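Long-range contacts in protein FimX (Pseudomonas aeruginosa PAO1, PDB 3HV8), which belongs to the EAL-domain family and binds C2E in a pocket of that domain: residues D84-I92 with G120-L129; L152-A163 with L184-I192. One frame throughout, in Å; residues are numbered along the deposited sequence.

Interaction 1: residues D84-I92 with G120-L129. With C2E (9,9'-[(2R,3R,3aS,5S,7aR,9R,10R,10aS,12S,14aR)-3,5,10,12-tetrahydroxy-5,12-dioxidooctahydro-2H,7H-difuro[3,2-d:3',2'-j][1,3,7,9,2,8]tetraoxadiphosphacyclododecine-2,9-diyl]bis(2-amino-1,9-dihydro-6H-purin-6-one)), chain B.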
loop_
_atom_site.group_PDB
_atom_site.type_symbol
_atom_site.label_atom_id
_atom_site.label_comp_id
_atom_site.label_asym_id
_atom_site.label_seq_id
_atom_site.Cartn_x
_atom_site.Cartn_y
_atom_site.Cartn_z
ATOM N N ASP A 84 3.047 -11.682 5.402
ATOM C CA ASP A 84 1.847 -10.945 5.026
ATOM C C ASP A 84 0.676 -11.245 5.976
ATOM O O ASP A 84 -0.055 -10.334 6.354
ATOM C CB ASP A 84 1.446 -11.247 3.571
ATOM C CG ASP A 84 2.332 -10.543 2.548
ATOM O OD1 ASP A 84 3.093 -9.613 2.913
ATOM O OD2 ASP A 84 2.257 -10.938 1.372
ATOM N N ARG A 85 0.501 -12.502 6.378
ATOM C CA ARG A 85 -0.588 -12.813 7.305
ATOM C C ARG A 85 -0.367 -12.121 8.649
ATOM O O ARG A 85 -1.329 -11.657 9.260
ATOM C CB ARG A 85 -0.731 -14.324 7.536
ATOM C CG ARG A 85 -0.906 -15.178 6.274
ATOM C CD ARG A 85 -2.245 -15.011 5.580
ATOM N NE ARG A 85 -2.397 -15.940 4.447
ATOM C CZ ARG A 85 -2.946 -17.153 4.530
ATOM N NH1 ARG A 85 -3.036 -17.923 3.448
ATOM N NH2 ARG A 85 -3.408 -17.602 5.692
ATOM N N TRP A 86 0.886 -12.039 9.106
ATOM C CA TRP A 86 1.196 -11.346 10.364
ATOM C C TRP A 86 0.797 -9.872 10.243
ATOM O O TRP A 86 0.160 -9.307 11.133
ATOM C CB TRP A 86 2.696 -11.467 10.709
ATOM C CG TRP A 86 3.018 -10.980 12.080
ATOM C CD1 TRP A 86 3.120 -11.751 13.218
ATOM C CD2 TRP A 86 3.267 -9.631 12.491
ATOM N NE1 TRP A 86 3.412 -10.960 14.292
ATOM C CE2 TRP A 86 3.494 -9.654 13.889
ATOM C CE3 TRP A 86 3.300 -8.398 11.824
ATOM C CZ2 TRP A 86 3.769 -8.497 14.627
ATOM C CZ3 TRP A 86 3.573 -7.248 12.557
ATOM C CH2 TRP A 86 3.796 -7.306 13.949
ATOM N N VAL A 87 1.153 -9.248 9.124
ATOM C CA VAL A 87 0.840 -7.846 8.931
ATOM C C VAL A 87 -0.659 -7.625 8.873
ATOM O O VAL A 87 -1.179 -6.725 9.523
ATOM C CB VAL A 87 1.495 -7.306 7.644
ATOM C CG1 VAL A 87 0.966 -5.898 7.327
ATOM C CG2 VAL A 87 3.036 -7.311 7.769
ATOM N N ILE A 88 -1.349 -8.463 8.100
ATOM C CA ILE A 88 -2.789 -8.322 7.923
ATOM C C ILE A 88 -3.510 -8.576 9.239
ATOM O O ILE A 88 -4.404 -7.830 9.609
ATOM C CB ILE A 88 -3.318 -9.279 6.854
ATOM C CG1 ILE A 88 -2.715 -8.921 5.483
ATOM C CG2 ILE A 88 -4.851 -9.242 6.788
ATOM C CD1 ILE A 88 -2.892 -10.019 4.441
ATOM N N LEU A 89 -3.122 -9.627 9.949
ATOM C CA LEU A 89 -3.775 -9.942 11.215
ATOM C C LEU A 89 -3.660 -8.783 12.194
ATOM O O LEU A 89 -4.631 -8.400 12.875
ATOM C CB LEU A 89 -3.151 -11.201 11.811
ATOM C CG LEU A 89 -3.868 -11.752 13.026
ATOM C CD1 LEU A 89 -5.211 -12.311 12.576
ATOM C CD2 LEU A 89 -3.018 -12.824 13.686
ATOM N N ASN A 90 -2.474 -8.201 12.274
ATOM C CA ASN A 90 -2.232 -7.105 13.190
ATOM C C ASN A 90 -2.845 -5.792 12.734
ATOM O O ASN A 90 -3.289 -4.991 13.546
ATOM C CB ASN A 90 -0.747 -6.991 13.492
ATOM C CG ASN A 90 -0.301 -8.057 14.447
ATOM O OD1 ASN A 90 0.293 -9.073 14.051
ATOM N ND2 ASN A 90 -0.666 -7.885 15.705
ATOM N N SER A 91 -2.905 -5.591 11.428
ATOM C CA SER A 91 -3.572 -4.408 10.907
ATOM C C SER A 91 -5.044 -4.455 11.272
ATOM O O SER A 91 -5.608 -3.452 11.735
ATOM C CB SER A 91 -3.411 -4.338 9.392
ATOM O OG SER A 91 -2.062 -4.034 9.083
ATOM N N ILE A 92 -5.667 -5.617 11.076
ATOM C CA ILE A 92 -7.082 -5.813 11.397
ATOM C C ILE A 92 -7.329 -5.507 12.870
ATOM O O ILE A 92 -8.299 -4.835 13.223
ATOM C CB ILE A 92 -7.528 -7.267 11.096
ATOM C CG1 ILE A 92 -7.688 -7.468 9.592
ATOM C CG2 ILE A 92 -8.828 -7.595 11.848
ATOM C CD1 ILE A 92 -7.828 -8.910 9.160
ATOM N N GLY A 120 -5.017 -19.750 -0.658
ATOM C CA GLY A 120 -5.559 -19.754 0.689
ATOM C C GLY A 120 -5.801 -18.379 1.295
ATOM O O GLY A 120 -6.415 -18.259 2.351
ATOM N N LEU A 121 -5.316 -17.334 0.625
ATOM C CA LEU A 121 -5.392 -16.001 1.200
ATOM C C LEU A 121 -6.839 -15.533 1.375
ATOM O O LEU A 121 -7.230 -15.096 2.456
ATOM C CB LEU A 121 -4.584 -15.000 0.362
ATOM C CG LEU A 121 -4.738 -13.539 0.809
ATOM C CD1 LEU A 121 -4.240 -13.330 2.228
ATOM C CD2 LEU A 121 -4.034 -12.583 -0.161
ATOM N N LEU A 122 -7.627 -15.626 0.307
ATOM C CA LEU A 122 -9.015 -15.169 0.364
ATOM C C LEU A 122 -9.856 -15.900 1.416
ATOM O O LEU A 122 -10.506 -15.254 2.238
ATOM C CB LEU A 122 -9.679 -15.243 -1.017
ATOM C CG LEU A 122 -9.278 -14.182 -2.043
ATOM C CD1 LEU A 122 -9.883 -14.528 -3.394
ATOM C CD2 LEU A 122 -9.719 -12.803 -1.589
ATOM N N PRO A 123 -9.850 -17.250 1.400
ATOM C CA PRO A 123 -10.603 -17.969 2.432
ATOM C C PRO A 123 -10.175 -17.545 3.838
ATOM O O PRO A 123 -11.026 -17.323 4.696
ATOM C CB PRO A 123 -10.234 -19.440 2.181
ATOM C CG PRO A 123 -9.863 -19.505 0.756
ATOM C CD PRO A 123 -9.205 -18.171 0.450
ATOM N N TRP A 124 -8.870 -17.413 4.070
ATOM C CA TRP A 124 -8.387 -17.018 5.386
ATOM C C TRP A 124 -8.796 -15.590 5.745
ATOM O O TRP A 124 -9.202 -15.311 6.865
ATOM C CB TRP A 124 -6.864 -17.167 5.466
ATOM C CG TRP A 124 -6.276 -16.564 6.719
ATOM C CD1 TRP A 124 -6.156 -17.168 7.938
ATOM C CD2 TRP A 124 -5.729 -15.239 6.874
ATOM N NE1 TRP A 124 -5.576 -16.306 8.839
ATOM C CE2 TRP A 124 -5.304 -15.117 8.214
ATOM C CE3 TRP A 124 -5.566 -14.147 6.011
ATOM C CZ2 TRP A 124 -4.724 -13.950 8.718
ATOM C CZ3 TRP A 124 -4.992 -12.988 6.510
ATOM C CH2 TRP A 124 -4.580 -12.893 7.850
ATOM N N LEU A 125 -8.673 -14.679 4.779
ATOM C CA LEU A 125 -8.991 -13.284 5.044
ATOM C C LEU A 125 -10.463 -13.143 5.425
ATOM O O LEU A 125 -10.800 -12.397 6.333
ATOM C CB LEU A 125 -8.657 -12.416 3.824
ATOM C CG LEU A 125 -8.977 -10.924 3.878
ATOM C CD1 LEU A 125 -8.244 -10.238 5.014
ATOM C CD2 LEU A 125 -8.615 -10.289 2.536
ATOM N N GLY A 126 -11.311 -13.895 4.732
ATOM C CA GLY A 126 -12.732 -13.908 5.021
ATOM C C GLY A 126 -13.000 -14.220 6.480
ATOM O O GLY A 126 -13.758 -13.515 7.151
ATOM N N VAL A 127 -12.365 -15.271 6.985
ATOM C CA VAL A 127 -12.568 -15.652 8.383
ATOM C C VAL A 127 -11.918 -14.673 9.359
ATOM O O VAL A 127 -12.454 -14.407 10.428
ATOM C CB VAL A 127 -12.092 -17.091 8.662
ATOM C CG1 VAL A 127 -11.991 -17.341 10.168
ATOM C CG2 VAL A 127 -13.037 -18.080 8.007
ATOM N N ALA A 128 -10.769 -14.117 8.980
ATOM C CA ALA A 128 -10.063 -13.174 9.834
ATOM C C ALA A 128 -10.834 -11.860 10.029
ATOM O O ALA A 128 -10.835 -11.278 11.117
ATOM C CB ALA A 128 -8.659 -12.900 9.266
ATOM N N LEU A 129 -11.490 -11.406 8.966
ATOM C CA LEU A 129 -12.306 -10.203 9.040
ATOM C C LEU A 129 -13.499 -10.426 9.961
ATOM O O LEU A 129 -13.726 -9.639 10.877
ATOM C CB LEU A 129 -12.760 -9.774 7.646
ATOM C CG LEU A 129 -11.628 -9.220 6.772
ATOM C CD1 LEU A 129 -12.081 -9.060 5.334
ATOM C CD2 LEU A 129 -11.127 -7.918 7.356
HETATM P P1 C2E B . 6.972 1.340 -1.183
HETATM O O2P C2E B . 5.817 1.649 -2.242
HETATM O O1P C2E B . 8.229 1.827 -1.785
HETATM O "O5'" C2E B . 6.859 2.162 0.178
HETATM C "C5'" C2E B . 7.340 3.520 0.176
HETATM C "C4'" C2E B . 8.779 3.670 0.715
HETATM O "O4'" C2E B . 9.120 5.077 0.733
HETATM C "C3'" C2E B . 8.717 3.246 2.176
HETATM O "O3'" C2E B . 9.935 2.570 2.525
HETATM C "C2'" C2E B . 8.517 4.570 2.951
HETATM O "O2'" C2E B . 9.056 4.550 4.259
HETATM C "C1'" C2E B . 9.297 5.540 2.064
HETATM N N9 C2E B . 8.858 6.926 2.138
HETATM C C8 C2E B . 7.663 7.397 2.627
HETATM N N7 C2E B . 7.555 8.679 2.363
HETATM C C5 C2E B . 8.685 9.087 1.713
HETATM C C6 C2E B . 9.121 10.331 1.203
HETATM O O6 C2E B . 8.429 11.350 1.242
HETATM N N1 C2E B . 10.333 10.355 0.631
HETATM C C2 C2E B . 11.113 9.244 0.543
HETATM N N2 C2E B . 12.339 9.347 -0.061
HETATM N N3 C2E B . 10.721 8.082 1.012
HETATM C C4 C2E B . 9.521 7.979 1.586
HETATM P P11 C2E B . 9.796 1.211 3.375
HETATM O O21 C2E B . 11.250 0.703 3.698
HETATM O O11 C2E B . 8.917 1.403 4.546
HETATM O O5A C2E B . 9.048 0.211 2.398
HETATM C C5A C2E B . 9.683 -0.165 1.168
HETATM C C4A C2E B . 8.882 -1.254 0.461
HETATM O O4A C2E B . 8.814 -2.414 1.304
HETATM C C3A C2E B . 7.424 -0.892 0.174
HETATM O O3A C2E B . 7.259 -0.209 -1.063
HETATM C C2A C2E B . 6.811 -2.285 0.017
HETATM O O2A C2E B . 7.163 -2.845 -1.260
HETATM C C1A C2E B . 7.594 -3.086 1.065
HETATM N N91 C2E B . 6.825 -3.118 2.302
HETATM C C81 C2E B . 6.849 -2.237 3.346
HETATM N N71 C2E B . 6.005 -2.646 4.253
HETATM C C51 C2E B . 5.455 -3.838 3.871
HETATM C C61 C2E B . 4.541 -4.756 4.427
HETATM O O61 C2E B . 3.927 -4.546 5.480
HETATM N N11 C2E B . 4.283 -5.861 3.681
HETATM C C21 C2E B . 4.865 -6.097 2.466
HETATM N N21 C2E B . 4.516 -7.215 1.762
HETATM N N31 C2E B . 5.694 -5.244 1.923
HETATM C C41 C2E B . 6.002 -4.141 2.616
#

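Interaction 2: residues L152-A163 with L184-I192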
loop_
_atom_site.group_PDB
_atom_site.type_symbol
_atom_site.label_atom_id
_atom_site.label_comp_id
_atom_site.label_asym_id
_atom_site.label_seq_id
_atom_site.Cartn_x
_atom_site.Cartn_y
_atom_site.Cartn_z
ATOM N N LEU A 152 -0.871 -11.336 -13.589
ATOM C CA LEU A 152 -2.124 -10.671 -13.933
ATOM C C LEU A 152 -3.350 -11.526 -13.635
ATOM O O LEU A 152 -4.305 -11.050 -13.035
ATOM C CB LEU A 152 -2.100 -10.249 -15.392
ATOM C CG LEU A 152 -3.277 -9.396 -15.844
ATOM C CD1 LEU A 152 -3.206 -8.023 -15.204
ATOM C CD2 LEU A 152 -3.276 -9.282 -17.363
ATOM N N LYS A 153 -3.331 -12.793 -14.036
ATOM C CA LYS A 153 -4.479 -13.657 -13.763
ATOM C C LYS A 153 -4.742 -13.795 -12.265
ATOM O O LYS A 153 -5.884 -13.698 -11.808
ATOM C CB LYS A 153 -4.311 -15.026 -14.429
ATOM C CG LYS A 153 -4.543 -14.970 -15.935
ATOM C CD LYS A 153 -4.582 -16.346 -16.585
ATOM C CE LYS A 153 -4.502 -16.217 -18.105
ATOM N NZ LYS A 153 -4.892 -17.472 -18.816
ATOM N N GLN A 154 -3.682 -13.964 -11.477
ATOM C CA GLN A 154 -3.850 -14.086 -10.035
ATOM C C GLN A 154 -4.303 -12.786 -9.377
ATOM O O GLN A 154 -5.097 -12.802 -8.441
ATOM C CB GLN A 154 -2.554 -14.561 -9.397
ATOM C CG GLN A 154 -2.126 -15.904 -9.923
ATOM C CD GLN A 154 -1.056 -15.800 -10.999
ATOM O OE1 GLN A 154 -1.145 -14.994 -11.938
ATOM N NE2 GLN A 154 -0.026 -16.622 -10.862
ATOM N N ALA A 155 -3.817 -11.661 -9.894
ATOM C CA ALA A 155 -4.218 -10.369 -9.362
ATOM C C ALA A 155 -5.686 -10.079 -9.699
ATOM O O ALA A 155 -6.427 -9.504 -8.880
ATOM C CB ALA A 155 -3.304 -9.265 -9.903
ATOM N N LYS A 156 -6.103 -10.484 -10.901
ATOM C CA LYS A 156 -7.510 -10.390 -11.283
ATOM C C LYS A 156 -8.385 -11.173 -10.310
ATOM O O LYS A 156 -9.368 -10.666 -9.778
ATOM C CB LYS A 156 -7.691 -10.914 -12.704
ATOM C CG LYS A 156 -9.152 -11.047 -13.116
ATOM C CD LYS A 156 -9.266 -11.475 -14.575
ATOM C CE LYS A 156 -10.724 -11.643 -14.974
ATOM N NZ LYS A 156 -10.892 -11.761 -16.444
ATOM N N GLN A 157 -8.016 -12.423 -10.073
ATOM C CA GLN A 157 -8.807 -13.258 -9.185
ATOM C C GLN A 157 -8.808 -12.730 -7.755
ATOM O O GLN A 157 -9.838 -12.690 -7.094
ATOM C CB GLN A 157 -8.278 -14.698 -9.211
ATOM C CG GLN A 157 -8.461 -15.370 -10.563
ATOM C CD GLN A 157 -7.683 -16.669 -10.691
ATOM O OE1 GLN A 157 -6.744 -16.925 -9.934
ATOM N NE2 GLN A 157 -8.062 -17.491 -11.665
ATOM N N LEU A 158 -7.643 -12.305 -7.274
ATOM C CA LEU A 158 -7.576 -11.807 -5.908
ATOM C C LEU A 158 -8.417 -10.546 -5.734
ATOM O O LEU A 158 -9.203 -10.450 -4.807
ATOM C CB LEU A 158 -6.133 -11.532 -5.480
ATOM C CG LEU A 158 -6.009 -10.850 -4.117
ATOM C CD1 LEU A 158 -6.559 -11.727 -3.013
ATOM C CD2 LEU A 158 -4.555 -10.523 -3.827
ATOM N N THR A 159 -8.260 -9.590 -6.645
ATOM C CA THR A 159 -8.981 -8.319 -6.488
ATOM C C THR A 159 -10.499 -8.473 -6.645
ATOM O O THR A 159 -11.263 -7.809 -5.958
ATOM C CB THR A 159 -8.423 -7.181 -7.396
ATOM O OG1 THR A 159 -8.489 -7.562 -8.773
ATOM C CG2 THR A 159 -6.975 -6.874 -7.023
ATOM N N GLN A 160 -10.928 -9.400 -7.496
ATOM C CA GLN A 160 -12.350 -9.724 -7.595
ATOM C C GLN A 160 -12.845 -10.325 -6.272
ATOM O O GLN A 160 -13.913 -9.980 -5.768
ATOM C CB GLN A 160 -12.600 -10.678 -8.773
ATOM C CG GLN A 160 -12.610 -9.967 -10.131
ATOM C CD GLN A 160 -12.562 -10.903 -11.331
ATOM O OE1 GLN A 160 -12.300 -10.466 -12.453
ATOM N NE2 GLN A 160 -12.814 -12.185 -11.104
ATOM N N GLY A 161 -12.033 -11.196 -5.680
ATOM C CA GLY A 161 -12.380 -11.769 -4.392
ATOM C C GLY A 161 -12.404 -10.759 -3.253
ATOM O O GLY A 161 -13.239 -10.833 -2.345
ATOM N N LEU A 162 -11.473 -9.805 -3.276
ATOM C CA LEU A 162 -11.474 -8.751 -2.279
ATOM C C LEU A 162 -12.756 -7.930 -2.349
ATOM O O LEU A 162 -13.292 -7.527 -1.322
ATOM C CB LEU A 162 -10.251 -7.833 -2.459
ATOM C CG LEU A 162 -8.914 -8.480 -2.115
ATOM C CD1 LEU A 162 -7.764 -7.550 -2.517
ATOM C CD2 LEU A 162 -8.843 -8.827 -0.629
ATOM N N ALA A 163 -13.235 -7.689 -3.566
ATOM C CA ALA A 163 -14.460 -6.914 -3.746
ATOM C C ALA A 163 -15.633 -7.654 -3.110
ATOM O O ALA A 163 -16.483 -7.051 -2.461
ATOM C CB ALA A 163 -14.716 -6.633 -5.225
ATOM N N LEU A 184 -5.232 -2.154 -15.811
ATOM C CA LEU A 184 -6.478 -1.740 -15.170
ATOM C C LEU A 184 -7.732 -2.305 -15.855
ATOM O O LEU A 184 -8.812 -2.322 -15.267
ATOM C CB LEU A 184 -6.543 -0.211 -15.074
ATOM C CG LEU A 184 -5.277 0.411 -14.473
ATOM C CD1 LEU A 184 -5.468 1.902 -14.271
ATOM C CD2 LEU A 184 -4.900 -0.272 -13.163
ATOM N N LYS A 185 -7.578 -2.790 -17.084
ATOM C CA LYS A 185 -8.687 -3.446 -17.796
ATOM C C LYS A 185 -9.074 -4.777 -17.147
ATOM O O LYS A 185 -10.130 -5.357 -17.447
ATOM C CB LYS A 185 -8.314 -3.701 -19.256
ATOM C CG LYS A 185 -7.963 -2.471 -20.077
ATOM C CD LYS A 185 -7.221 -2.897 -21.342
ATOM C CE LYS A 185 -6.913 -1.724 -22.256
ATOM N NZ LYS A 185 -6.327 -2.188 -23.547
ATOM N N HIS A 186 -8.222 -5.259 -16.248
ATOM C CA HIS A 186 -8.338 -6.629 -15.760
ATOM C C HIS A 186 -8.589 -6.718 -14.274
ATOM O O HIS A 186 -9.067 -7.738 -13.794
ATOM C CB HIS A 186 -7.055 -7.396 -16.073
ATOM C CG HIS A 186 -6.734 -7.447 -17.532
ATOM N ND1 HIS A 186 -7.312 -8.368 -18.380
ATOM C CD2 HIS A 186 -5.904 -6.700 -18.293
ATOM C CE1 HIS A 186 -6.851 -8.181 -19.603
ATOM N NE2 HIS A 186 -5.998 -7.173 -19.579
ATOM N N LEU A 187 -8.261 -5.651 -13.548
ATOM C CA LEU A 187 -8.211 -5.685 -12.094
ATOM C C LEU A 187 -9.342 -4.881 -11.482
ATOM O O LEU A 187 -9.906 -4.000 -12.132
ATOM C CB LEU A 187 -6.868 -5.144 -11.610
ATOM C CG LEU A 187 -5.659 -5.836 -12.247
ATOM C CD1 LEU A 187 -4.348 -5.178 -11.839
ATOM C CD2 LEU A 187 -5.641 -7.338 -11.928
ATOM N N THR A 188 -9.670 -5.181 -10.231
ATOM C CA THR A 188 -10.696 -4.473 -9.481
ATOM C C THR A 188 -9.954 -3.612 -8.461
ATOM O O THR A 188 -9.536 -4.086 -7.402
ATOM C CB THR A 188 -11.638 -5.457 -8.785
ATOM O OG1 THR A 188 -12.150 -6.379 -9.766
ATOM C CG2 THR A 188 -12.784 -4.760 -8.112
ATOM N N VAL A 189 -9.721 -2.357 -8.817
ATOM C CA VAL A 189 -8.969 -1.467 -7.945
ATOM C C VAL A 189 -9.606 -0.089 -7.957
ATOM O O VAL A 189 -10.149 0.358 -8.974
ATOM C CB VAL A 189 -7.478 -1.379 -8.341
ATOM C CG1 VAL A 189 -6.794 -2.740 -8.226
ATOM C CG2 VAL A 189 -7.332 -0.825 -9.743
ATOM N N GLN A 190 -9.549 0.578 -6.817
ATOM C CA GLN A 190 -10.161 1.890 -6.683
ATOM C C GLN A 190 -9.110 2.990 -6.591
ATOM O O GLN A 190 -9.391 4.138 -6.950
ATOM C CB GLN A 190 -11.066 1.936 -5.457
ATOM C CG GLN A 190 -12.261 0.973 -5.521
ATOM C CD GLN A 190 -11.899 -0.420 -5.078
ATOM O OE1 GLN A 190 -10.878 -0.630 -4.427
ATOM N NE2 GLN A 190 -12.727 -1.390 -5.444
ATOM N N PHE A 191 -7.917 2.655 -6.108
ATOM C CA PHE A 191 -6.870 3.658 -5.907
ATOM C C PHE A 191 -5.668 3.312 -6.763
ATOM O O PHE A 191 -5.310 2.127 -6.899
ATOM C CB PHE A 191 -6.376 3.695 -4.446
ATOM C CG PHE A 191 -7.446 4.005 -3.412
ATOM C CD1 PHE A 191 -7.613 5.297 -2.915
ATOM C CD2 PHE A 191 -8.212 2.985 -2.862
ATOM C CE1 PHE A 191 -8.579 5.560 -1.932
ATOM C CE2 PHE A 191 -9.163 3.240 -1.886
ATOM C CZ PHE A 191 -9.347 4.525 -1.411
ATOM N N ILE A 192 -4.991 4.331 -7.283
ATOM C CA ILE A 192 -3.750 4.122 -8.018
ATOM C C ILE A 192 -2.702 5.068 -7.465
ATOM O O ILE A 192 -2.887 6.308 -7.480
ATOM C CB ILE A 192 -3.923 4.377 -9.532
ATOM C CG1 ILE A 192 -4.951 3.418 -10.156
ATOM C CG2 ILE A 192 -2.584 4.268 -10.238
ATOM C CD1 ILE A 192 -4.491 1.934 -10.177
HETATM O O HOH W 1 -9.212 -10.116 -17.873
HETATM O O HOH W 2 -10.653 -5.284 -5.077
#

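Interaction 1: residues D84-I92 with G120-L129
Two torsions bring Arg85 and Trp124 together: the arginine chain leaves its helix with CG opposite the carbonyl carbon and then bends (chi2 -70°), while the indole swings out with its CG trans to the backbone N. The two side chains slide past each other in opposite senses, and the guanidinium comes to rest on one indole face with the planes 27° apart. Arg85 NH2 comes within 3.2 Å of Trp124 CG, and CZ stands off-centre over the five-membered ring, a cation-pi arrangement, while Arg85 CD sits 3.5 Å from the centroid of the six-membered ring of Trp124 as a CH-pi contact. Ala128 CB lies over the opposite face, and Ile88 meets the far edge, its CG2 3.8 Å from Trp124 CZ3. The arginine's charge has its main partner in Asp118, just before 120-129; this salt bridge through NH1 probably helps fix the guanidinium over the indole. The EAL domain is a TIM-barrel-like alpha/beta fold with helices outside the strands, and these two lie side by side there, their segment axes 10.9 Å apart at closest approach and 22° from parallel. Further along, Ile92 CD1 reaches Leu129 CD2 at 3.9 Å and also touches Ala128, and Ile88 CG2 meets Leu125 CD1 at 4.0 Å. Ile88, Leu125, Ile92 and Leu129 pack on strand 139-144, and Ile88 also on Val109 of strand 105-110. At the start of 84-92, Asp84 OD1 accepts a nearly straight bond from N21 of C2E at 3.0 Å, and Ser112 and Ser115 hold its other carboxylate oxygen.

Interaction 2: residues L152-A163 with L184-I192
The imidazole of His186 carries Leu152 CD2 over one face, 3.9 Å from the ring centroid and 15° off its normal, a CH-pi contact in which the two side chains cross at about a right angle. At the ring's edge, in plane, a water 2.6 Å from His186 ND1 accepts a hydrogen bond from Lys156 NZ, bridging groups that do not touch directly. The extended lysine chain runs past the backbone of its partner, with CG 3.4 Å from His186 O. Deeper in, Leu187 CD2 lies against the helix backbone, 3.3 Å from Lys156 N, beside Ala155 CB. Thr159 supplies the direct polar link. With its hydroxyl between the backbone N and the carbonyl carbon (chi1 59°), OG1 donates to Ala155 O at 2.8 Å and accepts from Thr188 N at 3.0 Å in an almost straight bond (171°). The hydroxyl thus relays a bond from loop to helix, and a second water joins Thr159 O to Thr188 O. Segment 184-192 leads into strand 191-194, which runs parallel to 168-174 and 224-227, and helix 152-164 packs against this approach; its Leu158 and Leu162 pack on helix 121-132, and Thr159 and Leu162 touch strand 139-144.

Both contacts lie toward the outside of the same barrel and are only partly buried, with centres about 17 Å apart. Helix 121-132 and helix 152-164 connect them: Leu125 CD2 meets Leu162 CD2 at 3.5 Å, and Leu122 CD2 meets Leu158 CD1 at 3.6 Å. Interaction 1 joins helix to helix mainly through side chains, grading from an exposed-side cation-pi stack to aliphatic groups against the sheet, and one end of it borders the C2E pocket. Interaction 2 joins a helix to an irregular segment, where Thr188 N and O serve as polar partners, so a threonine hydroxyl and bridging waters do the polar work. Strand 139-144 lies beneath both helices.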